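Local coordinates for protein thermospermine synthase (Medicago truncatula, PDB 6BQ7) that probably makes thermospermine by transferring an aminopropyl group from decarboxylated S-adenosylmethionine to spermidine, as a member of the spermidine/spermine synthase family, at residues 95-100 with 280-285. Sequence-based numbering, arbitrary orientation.
Sequences ALLHHP and RQRIIE
R282 reaches from the last turn of helix 272-282 to the C-terminal end of helix 84-98. Its CB points toward that helix. With CG anti to the carbonyl carbon (chi1 -50°) and the chain extended from CG to NE, the guanidinium is carried across to the helix end. On the way, CD passes 4.4 Å from CD2 of L97. CZ lies 3.7 Å from H99 O. NH1 donates to H99 O at 3.0 Å. This bond is nearly straight, runs almost in line with the carbonyl, and lies in the guanidinium plane. NH2 adds a weak bond to H99 O at 3.4 Å and sits 2.9 Å from P100 O. NH1 also comes within 3.3 Å of L96 O. The guanidinium thus turns its edge to the carbonyls of L96 and H99, which probably suits its positive charge. NH1 of R278, from the same helix, is hydrogen-bonded to L97 O. Cut back to an alanine here, the side chain would lose its guanidinium, and H99 O is likely to be left without its donor from helix 272-282. Beside the arginine, CD1 of I283 meets CD2 of L97 at 4.1 Å, the two side chains crossing at about a right angle. Here an arginine joins the end of helix 272-282 to the turn after helix 84-98, which packs on the Rossmann-like sheet of the synthase domain.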
ATOM      1  N   ALA A  95      13.534   2.316  36.596  1.00 36.85           N
ATOM      2  CA  ALA A  95      14.853   2.492  37.065  1.00 42.19           C
ATOM      3  C   ALA A  95      14.960   3.455  38.220  1.00 50.65           C
ATOM      4  O   ALA A  95      15.578   3.153  39.188  1.00 44.06           O
ATOM      5  CB  ALA A  95      15.733   2.956  35.948  1.00 40.04           C
ATOM      6  N   LEU A  96      14.326   4.597  38.115  1.00 42.48           N
ATOM      7  CA  LEU A  96      14.379   5.595  39.150  1.00 40.18           C
ATOM      8  C   LEU A  96      13.722   5.144  40.432  1.00 40.14           C
ATOM      9  O   LEU A  96      14.224   5.358  41.472  1.00 46.69           O
ATOM     10  CB  LEU A  96      13.810   6.913  38.678  1.00 40.26           C
ATOM     11  CG  LEU A  96      14.857   7.828  38.100  1.00 42.52           C
ATOM     12  CD1 LEU A  96      15.327   7.312  36.779  1.00 38.73           C
ATOM     13  CD2 LEU A  96      14.392   9.228  37.965  1.00 40.73           C
ATOM     14  N   LEU A  97      12.607   4.473  40.330  1.00 42.93           N
ATOM     15  CA  LEU A  97      11.880   3.967  41.471  1.00 44.18           C
ATOM     16  C   LEU A  97      12.669   2.948  42.232  1.00 45.55           C
ATOM     17  O   LEU A  97      12.570   2.871  43.395  1.00 48.90           O
ATOM     18  CB  LEU A  97      10.548   3.402  41.074  1.00 42.84           C
ATOM     19  CG  LEU A  97       9.594   4.460  40.618  1.00 49.19           C
ATOM     20  CD1 LEU A  97       8.345   3.885  40.023  1.00 46.26           C
ATOM     21  CD2 LEU A  97       9.319   5.515  41.637  1.00 51.25           C
ATOM     22  N   HIS A  98      13.416   2.123  41.550  1.00 45.23           N
ATOM     23  CA  HIS A  98      14.261   1.167  42.178  1.00 50.81           C
ATOM     24  C   HIS A  98      15.446   1.767  42.895  1.00 52.45           C
ATOM     25  O   HIS A  98      16.013   1.130  43.706  1.00 58.58           O
ATOM     26  CB  HIS A  98      14.721   0.123  41.199  1.00 50.03           C
ATOM     27  CG  HIS A  98      13.737  -0.970  40.995  1.00 51.77           C
ATOM     28  ND1 HIS A  98      12.623  -0.813  40.233  1.00 50.88           N
ATOM     29  CD2 HIS A  98      13.681  -2.224  41.478  1.00 59.75           C
ATOM     30  CE1 HIS A  98      11.911  -1.911  40.259  1.00 51.18           C
ATOM     31  NE2 HIS A  98      12.533  -2.786  41.005  1.00 55.96           N
ATOM     32  N   HIS A  99      15.872   2.947  42.526  1.00 52.01           N
ATOM     33  CA  HIS A  99      16.992   3.598  43.129  1.00 51.35           C
ATOM     34  C   HIS A  99      16.677   4.267  44.452  1.00 55.42           C
ATOM     35  O   HIS A  99      15.707   4.945  44.575  1.00 53.87           O
ATOM     36  CB  HIS A  99      17.523   4.612  42.163  1.00 46.99           C
ATOM     37  CG  HIS A  99      18.901   5.057  42.466  1.00 48.60           C
ATOM     38  ND1 HIS A  99      19.159   6.044  43.360  1.00 50.39           N
ATOM     39  CD2 HIS A  99      20.095   4.653  42.007  1.00 51.23           C
ATOM     40  CE1 HIS A  99      20.447   6.258  43.432  1.00 55.19           C
ATOM     41  NE2 HIS A  99      21.043   5.422  42.616  1.00 56.61           N
ATOM     42  N   PRO A 100      17.593   4.177  45.404  1.00 55.19           N
ATOM     43  CA  PRO A 100      17.283   4.701  46.749  1.00 60.96           C
ATOM     44  C   PRO A 100      17.022   6.202  46.769  1.00 63.62           C
ATOM     45  O   PRO A 100      16.231   6.668  47.601  1.00 60.50           O
ATOM     46  CB  PRO A 100      18.528   4.333  47.574  1.00 64.01           C
ATOM     47  CG  PRO A 100      19.571   3.928  46.602  1.00 64.67           C
ATOM     48  CD  PRO A 100      18.875   3.456  45.359  1.00 55.68           C
ATOM     49  N   ARG A 280       4.010   7.633  44.594  1.00 52.94           N
ATOM     50  CA  ARG A 280       3.247   8.664  45.281  1.00 53.55           C
ATOM     51  C   ARG A 280       4.152   9.659  45.990  1.00 56.48           C
ATOM     52  O   ARG A 280       3.778  10.826  46.155  1.00 63.47           O
ATOM     53  CB  ARG A 280       2.279   8.009  46.275  1.00 61.91           C
ATOM     54  CG  ARG A 280       0.987   8.785  46.525  1.00 74.40           C
ATOM     55  CD  ARG A 280       0.076   8.045  47.499  1.00 84.60           C
ATOM     56  NE  ARG A 280      -0.970   8.900  48.061  1.00 96.82           N
ATOM     57  CZ  ARG A 280      -2.184   9.045  47.534  1.00 98.76           C
ATOM     58  NH1 ARG A 280      -2.512   8.391  46.426  1.00 92.69           N
ATOM     59  NH2 ARG A 280      -3.072   9.845  48.119  1.00102.33           N
ATOM     60  N   GLN A 281       5.333   9.229  46.427  1.00 59.37           N
ATOM     61  CA  GLN A 281       6.208  10.117  47.186  1.00 62.32           C
ATOM     62  C   GLN A 281       7.114  10.955  46.299  1.00 64.35           C
ATOM     63  O   GLN A 281       7.447  12.090  46.663  1.00 71.12           O
ATOM     64  CB  GLN A 281       7.080   9.315  48.153  1.00 64.10           C
ATOM     65  CG  GLN A 281       6.381   8.900  49.430  1.00 71.83           C
ATOM     66  CD  GLN A 281       7.146   7.829  50.175  1.00 74.03           C
ATOM     67  OE1 GLN A 281       8.094   7.246  49.640  1.00 74.01           O
ATOM     68  NE2 GLN A 281       6.734   7.553  51.410  1.00 71.12           N
ATOM     69  N   ARG A 282       7.556  10.380  45.183  1.00 57.01           N
ATOM     70  CA  ARG A 282       8.552  10.994  44.298  1.00 58.88           C
ATOM     71  C   ARG A 282       8.181  11.537  42.976  1.00 53.30           C
ATOM     72  O   ARG A 282       8.798  12.442  42.550  1.00 56.51           O
ATOM     73  CB  ARG A 282       9.653  10.028  44.026  1.00 58.34           C
ATOM     74  CG  ARG A 282      10.218   9.388  45.236  1.00 57.27           C
ATOM     75  CD  ARG A 282      10.943   8.191  44.791  1.00 54.44           C
ATOM     76  NE  ARG A 282      11.786   7.706  45.817  1.00 61.45           N
ATOM     77  CZ  ARG A 282      12.816   6.935  45.594  1.00 65.52           C
ATOM     78  NH1 ARG A 282      13.150   6.577  44.386  1.00 58.81           N
ATOM     79  NH2 ARG A 282      13.528   6.535  46.595  1.00 71.83           N
ATOM     80  N   ILE A 283       7.111  11.099  42.397  1.00 48.67           N
ATOM     81  CA  ILE A 283       6.672  11.608  41.129  1.00 45.72           C
ATOM     82  C   ILE A 283       5.500  12.560  41.161  1.00 55.51           C
ATOM     83  O   ILE A 283       4.497  12.272  41.735  1.00 54.07           O
ATOM     84  CB  ILE A 283       6.347  10.440  40.185  1.00 48.24           C
ATOM     85  CG1 ILE A 283       7.446   9.416  40.242  1.00 42.54           C
ATOM     86  CG2 ILE A 283       6.199  10.899  38.764  1.00 40.23           C
ATOM     87  CD1 ILE A 283       7.291   8.275  39.295  1.00 41.07           C
ATOM     88  N   ILE A 284       5.644  13.713  40.539  1.00 56.99           N
ATOM     89  CA  ILE A 284       4.558  14.665  40.497  1.00 62.84           C
ATOM     90  C   ILE A 284       3.636  14.233  39.432  1.00 58.19           C
ATOM     91  O   ILE A 284       4.047  13.754  38.428  1.00 54.88           O
ATOM     92  CB  ILE A 284       4.969  16.098  40.230  1.00 66.55           C
ATOM     93  CG1 ILE A 284       5.701  16.198  38.938  1.00 70.25           C
ATOM     94  CG2 ILE A 284       5.876  16.587  41.313  1.00 68.87           C
ATOM     95  CD1 ILE A 284       6.689  17.328  38.920  1.00 73.44           C
ATOM     96  N   GLU A 285       2.380  14.196  39.804  1.00 60.61           N
ATOM     97  CA  GLU A 285       1.251  13.781  39.008  1.00 65.24           C
ATOM     98  C   GLU A 285       1.123  12.259  38.870  1.00 62.97           C
ATOM     99  O   GLU A 285       1.989  11.529  39.245  1.00 62.34           O
ATOM    100  CB  GLU A 285       0.974  14.688  37.817  1.00 76.72           C
ATOM    101  CG  GLU A 285       1.627  14.440  36.492  1.00 87.16           C
ATOM    102  CD  GLU A 285       2.159  15.690  35.826  1.00 99.49           C
ATOM    103  OE1 GLU A 285       3.366  15.777  35.520  1.00 99.89           O
ATOM    104  OE2 GLU A 285       1.346  16.579  35.570  1.00106.45           O
TER